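Local coordinates for melanin biosynthesis protein TyrA, putative (Shewanella oneidensis, PDB 2IIZ) that binds heme b and, as a member of the DyP-type family, probably works as a dye-decolorizing peroxidase, at residues L103-R108 against Q124-L129; L256-T261 against D266-M271. All blocks are in the same frame, centred on the assembly; numbering follows the deposited sequence.

Contact 1 (L103-R108 against Q124-L129); sequences LFVHLR and QMFEDL
Phe126 turns the far end of its ring to Leu103 and Val105, two strand residues on the same face of the sheet, and meets each in a different way. Val105 comes in at the ring's edge, near its plane, with CG2 4.3 Å from CE2 of Phe126. Leu103 approaches obliquely at the other corner, its methyl CD1 4.2 Å from CE1 of Phe126. With CG of Phe126 anti to its carbonyl carbon (chi1 -78°), the ring reaches back from the chain to the sheet, although the nearest CA atoms, those of Leu103 and Phe126, stay 11.1 Å apart. Strand 103-109, helix 112-125 and strand 130-139 form a beta-alpha-beta crossover of the N-terminal ferredoxin-like domain, and Phe126 lies in the connection from this helix to strand 130-139. Strand 21-29 runs between the two crossover strands; its Phe27 meets the ring of Phe126 and also touches Val105. Cys40 and Ile41 of helix 34-54 pack against Phe126 and Leu103 respectively. All three residues of the contact are buried, and no hydrogen bond links the segments. Beyond Phe126 the chain turns sharply: Glu127 has positive phi (64°), and Leu129 N bonds to Phe126 O at 3.1 Å.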
loop_
_atom_site.group_PDB
_atom_site.type_symbol
_atom_site.label_atom_id
_atom_site.label_comp_id
_atom_site.label_asym_id
_atom_site.label_seq_id
_atom_site.Cartn_x
_atom_site.Cartn_y
_atom_site.Cartn_z
ATOM N N LEU A 103 -6.386 -9.207 -18.703
ATOM C CA LEU A 103 -5.890 -7.844 -18.830
ATOM C C LEU A 103 -5.041 -7.434 -17.643
ATOM O O LEU A 103 -5.322 -7.800 -16.493
ATOM C CB LEU A 103 -7.047 -6.862 -18.942
ATOM C CG LEU A 103 -7.962 -6.973 -20.152
ATOM C CD1 LEU A 103 -9.132 -6.033 -19.934
ATOM C CD2 LEU A 103 -7.229 -6.625 -21.443
ATOM N N PHE A 104 -4.008 -6.658 -17.957
ATOM C CA PHE A 104 -3.084 -6.116 -16.982
ATOM C C PHE A 104 -3.015 -4.605 -17.203
ATOM O O PHE A 104 -2.791 -4.132 -18.333
ATOM C CB PHE A 104 -1.719 -6.778 -17.166
ATOM C CG PHE A 104 -0.622 -6.243 -16.265
ATOM C CD1 PHE A 104 -0.874 -5.858 -14.955
ATOM C CD2 PHE A 104 0.675 -6.143 -16.740
ATOM C CE1 PHE A 104 0.142 -5.378 -14.148
ATOM C CE2 PHE A 104 1.685 -5.666 -15.943
ATOM C CZ PHE A 104 1.415 -5.282 -14.636
ATOM N N VAL A 105 -3.218 -3.866 -16.111
ATOM C CA VAL A 105 -3.068 -2.431 -16.095
ATOM C C VAL A 105 -1.925 -2.102 -15.145
ATOM O O VAL A 105 -2.001 -2.338 -13.918
ATOM C CB VAL A 105 -4.364 -1.718 -15.633
ATOM C CG1 VAL A 105 -4.151 -0.231 -15.524
ATOM C CG2 VAL A 105 -5.500 -1.991 -16.595
ATOM N N HIS A 106 -0.872 -1.547 -15.733
ATOM C CA HIS A 106 0.357 -1.209 -15.042
ATOM C C HIS A 106 0.434 0.285 -14.894
ATOM O O HIS A 106 0.544 0.997 -15.897
ATOM C CB HIS A 106 1.505 -1.670 -15.902
ATOM C CG HIS A 106 2.852 -1.352 -15.354
ATOM N ND1 HIS A 106 3.597 -2.269 -14.644
ATOM C CD2 HIS A 106 3.598 -0.232 -15.426
ATOM C CE1 HIS A 106 4.745 -1.723 -14.296
ATOM N NE2 HIS A 106 4.772 -0.488 -14.756
ATOM N N LEU A 107 0.381 0.756 -13.649
ATOM C CA LEU A 107 0.337 2.196 -13.375
ATOM C C LEU A 107 1.479 2.650 -12.496
ATOM O O LEU A 107 1.831 1.978 -11.519
ATOM C CB LEU A 107 -0.985 2.588 -12.708
ATOM C CG LEU A 107 -2.254 2.102 -13.397
ATOM C CD1 LEU A 107 -3.491 2.499 -12.588
ATOM C CD2 LEU A 107 -2.350 2.626 -14.822
ATOM N N ARG A 108 2.049 3.807 -12.833
ATOM C CA ARG A 108 3.215 4.312 -12.091
ATOM C C ARG A 108 3.231 5.810 -11.852
ATOM O O ARG A 108 2.692 6.573 -12.647
ATOM C CB ARG A 108 4.500 3.855 -12.783
ATOM C CG ARG A 108 5.090 2.683 -12.054
ATOM C CD ARG A 108 5.983 1.876 -12.871
ATOM N NE ARG A 108 7.190 2.584 -13.236
ATOM C CZ ARG A 108 8.300 1.998 -13.675
ATOM N NH1 ARG A 108 8.384 0.678 -13.793
ATOM N NH2 ARG A 108 9.334 2.747 -13.992
ATOM N N GLN A 124 -13.734 2.154 -12.777
ATOM C CA GLN A 124 -15.054 2.618 -13.146
ATOM C C GLN A 124 -15.215 2.617 -14.661
ATOM O O GLN A 124 -16.316 2.429 -15.173
ATOM C CB GLN A 124 -15.306 4.003 -12.578
ATOM C CG GLN A 124 -15.360 3.994 -11.072
ATOM C CD GLN A 124 -15.728 5.340 -10.494
ATOM O OE1 GLN A 124 -16.692 5.972 -10.938
ATOM N NE2 GLN A 124 -14.964 5.791 -9.489
HETATM N N MSE A 125 -14.118 2.825 -15.379
HETATM C CA MSE A 125 -14.170 2.780 -16.831
HETATM C C MSE A 125 -14.574 1.387 -17.341
HETATM O O MSE A 125 -15.271 1.280 -18.344
HETATM C CB MSE A 125 -12.848 3.264 -17.446
HETATM C CG MSE A 125 -12.646 4.772 -17.245
HETATM SE SE MSE A 125 -10.943 5.471 -17.852
HETATM C CE MSE A 125 -11.376 5.710 -19.657
ATOM N N PHE A 126 -14.155 0.327 -16.655
ATOM C CA PHE A 126 -14.453 -1.041 -17.122
ATOM C C PHE A 126 -15.883 -1.488 -16.892
ATOM O O PHE A 126 -16.293 -2.507 -17.446
ATOM C CB PHE A 126 -13.495 -2.057 -16.507
ATOM C CG PHE A 126 -12.156 -2.078 -17.160
ATOM C CD1 PHE A 126 -12.043 -2.248 -18.532
ATOM C CD2 PHE A 126 -11.010 -1.925 -16.416
ATOM C CE1 PHE A 126 -10.789 -2.266 -19.152
ATOM C CE2 PHE A 126 -9.760 -1.942 -17.021
ATOM C CZ PHE A 126 -9.650 -2.114 -18.394
ATOM N N GLU A 127 -16.631 -0.734 -16.082
ATOM C CA GLU A 127 -18.076 -0.956 -15.883
ATOM C C GLU A 127 -18.306 -2.328 -15.239
ATOM O O GLU A 127 -17.681 -2.639 -14.225
ATOM C CB GLU A 127 -18.849 -0.799 -17.204
ATOM N N ASP A 128 -19.187 -3.141 -15.811
ATOM C CA ASP A 128 -19.394 -4.503 -15.326
ATOM C C ASP A 128 -18.948 -5.497 -16.392
ATOM O O ASP A 128 -19.503 -6.583 -16.501
ATOM C CB ASP A 128 -20.871 -4.723 -14.956
ATOM C CG ASP A 128 -21.318 -3.871 -13.761
ATOM O OD2 ASP A 128 -20.524 -3.660 -12.812
ATOM N N LEU A 129 -17.938 -5.119 -17.175
ATOM C CA LEU A 129 -17.431 -5.970 -18.255
ATOM C C LEU A 129 -16.318 -6.915 -17.801
ATOM O O LEU A 129 -16.117 -7.972 -18.407
ATOM C CB LEU A 129 -16.927 -5.117 -19.414
ATOM C CG LEU A 129 -18.007 -4.339 -20.164
ATOM C CD1 LEU A 129 -17.343 -3.333 -21.087
#

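Contact 2 (L256-T261 against D266-M271); sequences LMFIST and DHFEKM. With HEM (protoporphyrin IX containing Fe), chain C.
Lys270 N donates to Asp266 O at 2.8 Å, winding the first turn of helix 266-276, from which Phe268 reaches Phe258 and Ser260 of strand 254-262. Strand and following helix belong to the C-terminal ferredoxin-like domain, the heme-binding half of this DyP-type fold. Phe258 lies over the porphyrin, its ring tilted only about 15° from the macrocycle, with C2C of the heme 3.2 Å from the ring plane and offset toward its rim. CG of Phe258 is anti to the backbone N (chi1 -177°), which carries the ring out from the strand over pyrrole C. Its CE2 corner meets the edge of Phe268, 3.7 Å from CE1, while the two ring planes differ by about 30°. An alanine for Phe258 is likely to uncover this pyrrole face and leave the CE1 edge of Phe268 without the ring that borders it. Ser260 flanks the root of Phe268, OG 3.8 Å from CB, and His182 stacks on the Phe268 ring. The vinyl of pyrrole C comes obliquely and tightly against Phe268, CBC lying 3.2 Å from CD1. Leu256 places CD2 3.5 Å from heme C3B, and selenomethionine Met271 sets its CE methyl 3.3 Å from heme CMD.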
loop_
_atom_site.group_PDB
_atom_site.type_symbol
_atom_site.label_atom_id
_atom_site.label_comp_id
_atom_site.label_asym_id
_atom_site.label_seq_id
_atom_site.Cartn_x
_atom_site.Cartn_y
_atom_site.Cartn_z
ATOM N N LEU A 256 9.401 -9.206 -4.837
ATOM C CA LEU A 256 9.596 -8.467 -6.058
ATOM C C LEU A 256 8.477 -8.757 -7.041
ATOM O O LEU A 256 8.119 -9.921 -7.287
ATOM C CB LEU A 256 10.924 -8.864 -6.741
ATOM C CG LEU A 256 11.341 -7.956 -7.900
ATOM C CD1 LEU A 256 11.780 -6.639 -7.345
ATOM C CD2 LEU A 256 12.443 -8.535 -8.779
HETATM N N MSE A 257 7.930 -7.692 -7.614
HETATM C CA MSE A 257 7.014 -7.837 -8.714
HETATM C C MSE A 257 7.863 -7.757 -9.943
HETATM O O MSE A 257 8.144 -6.659 -10.465
HETATM C CB MSE A 257 5.967 -6.753 -8.727
HETATM C CG MSE A 257 4.883 -6.957 -9.804
HETATM SE SE MSE A 257 3.794 -8.527 -9.585
HETATM C CE MSE A 257 3.008 -8.115 -7.935
ATOM N N PHE A 258 8.281 -8.927 -10.402
ATOM C CA PHE A 258 9.119 -8.983 -11.563
ATOM C C PHE A 258 8.356 -8.765 -12.848
ATOM O O PHE A 258 7.380 -9.470 -13.138
ATOM C CB PHE A 258 9.862 -10.299 -11.684
ATOM C CG PHE A 258 10.767 -10.314 -12.848
ATOM C CD1 PHE A 258 12.058 -9.839 -12.728
ATOM C CD2 PHE A 258 10.324 -10.783 -14.077
ATOM C CE1 PHE A 258 12.922 -9.841 -13.809
ATOM C CE2 PHE A 258 11.175 -10.794 -15.178
ATOM C CZ PHE A 258 12.486 -10.320 -15.048
ATOM N N ILE A 259 8.826 -7.790 -13.623
ATOM C CA ILE A 259 8.228 -7.459 -14.898
ATOM C C ILE A 259 9.304 -7.384 -15.967
ATOM O O ILE A 259 10.235 -6.611 -15.834
ATOM C CB ILE A 259 7.478 -6.123 -14.818
ATOM C CG1 ILE A 259 6.475 -6.165 -13.632
ATOM C CG2 ILE A 259 6.801 -5.824 -16.154
ATOM C CD1 ILE A 259 5.554 -4.992 -13.536
ATOM N N SER A 260 9.171 -8.196 -17.016
ATOM C CA SER A 260 10.042 -8.110 -18.185
ATOM C C SER A 260 9.307 -7.494 -19.374
ATOM O O SER A 260 8.139 -7.787 -19.603
ATOM C CB SER A 260 10.539 -9.481 -18.582
ATOM O OG SER A 260 11.199 -9.446 -19.850
ATOM N N THR A 261 10.010 -6.644 -20.128
ATOM C CA THR A 261 9.472 -6.003 -21.326
ATOM C C THR A 261 10.489 -6.174 -22.437
ATOM O O THR A 261 11.671 -5.925 -22.231
ATOM C CB THR A 261 9.218 -4.507 -21.109
ATOM O OG1 THR A 261 10.466 -3.803 -21.013
ATOM C CG2 THR A 261 8.402 -4.258 -19.839
ATOM N N ASP A 266 11.225 -14.696 -26.245
ATOM C CA ASP A 266 12.119 -15.805 -25.877
ATOM C C ASP A 266 13.328 -15.340 -25.041
ATOM O O ASP A 266 14.001 -16.154 -24.402
ATOM C CB ASP A 266 12.499 -16.698 -27.076
ATOM C CG ASP A 266 12.871 -15.921 -28.295
ATOM O OD1 ASP A 266 13.090 -14.704 -28.137
ATOM O OD2 ASP A 266 12.948 -16.520 -29.403
ATOM N N HIS A 267 13.595 -14.040 -25.027
ATOM C CA HIS A 267 14.657 -13.507 -24.173
ATOM C C HIS A 267 14.419 -13.820 -22.695
ATOM O O HIS A 267 15.258 -14.453 -22.056
ATOM C CB HIS A 267 14.813 -12.010 -24.389
ATOM C CG HIS A 267 15.504 -11.669 -25.665
ATOM N ND1 HIS A 267 16.010 -10.415 -25.921
ATOM C CD2 HIS A 267 15.782 -12.425 -26.759
ATOM C CE1 HIS A 267 16.565 -10.409 -27.122
ATOM N NE2 HIS A 267 16.440 -11.615 -27.652
ATOM N N PHE A 268 13.281 -13.386 -22.158
ATOM C CA PHE A 268 12.895 -13.744 -20.776
ATOM C C PHE A 268 12.933 -15.267 -20.565
ATOM O O PHE A 268 13.391 -15.733 -19.537
ATOM C CB PHE A 268 11.502 -13.211 -20.464
ATOM C CG PHE A 268 10.840 -13.856 -19.257
ATOM C CD1 PHE A 268 11.091 -13.394 -17.980
ATOM C CD2 PHE A 268 9.957 -14.922 -19.412
ATOM C CE1 PHE A 268 10.478 -13.986 -16.875
ATOM C CE2 PHE A 268 9.348 -15.511 -18.311
ATOM C CZ PHE A 268 9.611 -15.039 -17.048
ATOM N N GLU A 269 12.456 -16.033 -21.544
ATOM C CA GLU A 269 12.352 -17.490 -21.388
ATOM C C GLU A 269 13.719 -18.143 -21.249
ATOM O O GLU A 269 13.978 -18.897 -20.301
ATOM C CB GLU A 269 11.595 -18.132 -22.554
ATOM C CG GLU A 269 11.204 -19.575 -22.269
ATOM C CD GLU A 269 10.558 -20.280 -23.464
ATOM O OE1 GLU A 269 9.699 -19.674 -24.137
ATOM O OE2 GLU A 269 10.916 -21.454 -23.724
ATOM N N LYS A 270 14.588 -17.851 -22.200
ATOM C CA LYS A 270 15.961 -18.303 -22.124
ATOM C C LYS A 270 16.618 -17.956 -20.772
ATOM O O LYS A 270 17.328 -18.782 -20.199
ATOM C CB LYS A 270 16.747 -17.715 -23.293
ATOM C CG LYS A 270 16.416 -18.373 -24.641
ATOM C CD LYS A 270 16.826 -17.497 -25.821
ATOM C CE LYS A 270 17.135 -18.338 -27.087
ATOM N NZ LYS A 270 16.187 -19.478 -27.251
HETATM N N MSE A 271 16.376 -16.747 -20.266
HETATM C CA MSE A 271 16.910 -16.348 -18.950
HETATM C C MSE A 271 16.325 -17.201 -17.849
HETATM O O MSE A 271 17.049 -17.675 -16.994
HETATM C CB MSE A 271 16.624 -14.876 -18.638
HETATM C CG MSE A 271 17.585 -13.929 -19.312
HETATM SE SE MSE A 271 16.904 -12.117 -19.433
HETATM C CE MSE A 271 18.324 -11.312 -20.288
HETATM C CHA HEM C . 20.194 -8.466 -12.631
HETATM C CHB HEM C . 17.550 -9.117 -8.657
HETATM C CHC HEM C . 14.562 -11.999 -11.032
HETATM C CHD HEM C . 16.838 -10.936 -15.118
HETATM C C1A HEM C . 19.756 -8.418 -11.333
HETATM C C2A HEM C . 20.427 -7.735 -10.248
HETATM C C3A HEM C . 19.675 -7.927 -9.149
HETATM C C4A HEM C . 18.531 -8.719 -9.517
HETATM C CMA HEM C . 19.945 -7.415 -7.724
HETATM C CAA HEM C . 21.753 -6.946 -10.369
HETATM C CBA HEM C . 21.510 -5.456 -10.688
HETATM C CGA HEM C . 21.170 -5.258 -12.148
HETATM O O1A HEM C . 19.980 -4.979 -12.478
HETATM O O2A HEM C . 22.088 -5.372 -13.006
HETATM C C1B HEM C . 16.530 -9.964 -8.959
HETATM C C2B HEM C . 15.549 -10.444 -8.010
HETATM C C3B HEM C . 14.714 -11.250 -8.676
HETATM C C4B HEM C . 15.154 -11.287 -10.050
HETATM C CMB HEM C . 15.544 -10.044 -6.516
HETATM C CAB HEM C . 13.490 -12.032 -8.176
HETATM C CBB HEM C . 13.462 -12.546 -6.954
HETATM C C1C HEM C . 14.944 -11.972 -12.336
HETATM C C2C HEM C . 14.323 -12.749 -13.376
HETATM C C3C HEM C . 14.950 -12.461 -14.519
HETATM C C4C HEM C . 15.979 -11.486 -14.213
HETATM C CMC HEM C . 13.156 -13.714 -13.114
HETATM C CAC HEM C . 14.685 -13.016 -15.932
HETATM C CBC HEM C . 13.754 -13.934 -16.226
HETATM C C1D HEM C . 17.929 -10.159 -14.839
HETATM C C2D HEM C . 18.803 -9.601 -15.837
HETATM C C3D HEM C . 19.853 -8.830 -15.060
HETATM C C4D HEM C . 19.500 -9.005 -13.676
HETATM C CMD HEM C . 18.690 -9.769 -17.367
HETATM C CAD HEM C . 21.049 -8.032 -15.607
HETATM C CBD HEM C . 22.269 -8.938 -15.558
HETATM C CGD HEM C . 23.434 -8.376 -16.339
HETATM O O1D HEM C . 24.410 -7.893 -15.686
HETATM O O2D HEM C . 23.377 -8.419 -17.595
HETATM N NA HEM C . 18.600 -9.012 -10.860
HETATM N NB HEM C . 16.264 -10.494 -10.203
HETATM N NC HEM C . 15.953 -11.201 -12.865
HETATM N ND HEM C . 18.365 -9.790 -13.582
HETATM FE FE HEM C . 17.410 -10.282 -11.811
#

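Overall arrangement
Contact 1 comes first along the chain and closes before contact 2 opens; their centres lie 23 Å apart. Each joins a strand to what follows it: the end of helix 112-125 with the loop after it in contact 1, the start of helix 266-276 in contact 2. One lies in the N-terminal, the other in the C-terminal ferredoxin-like half, and in both the strand is the third of a 4-1-3-2 order, so the positions are topologically equivalent. Strands 103-109 and 254-262 share one antiparallel sheet, and the halves meet where His106 CE1 lies 3.5 Å from Ile259 CD1. Contact 1 packs on the outer side of the N-terminal half, away from the heme, whereas contact 2 lines the heme pocket.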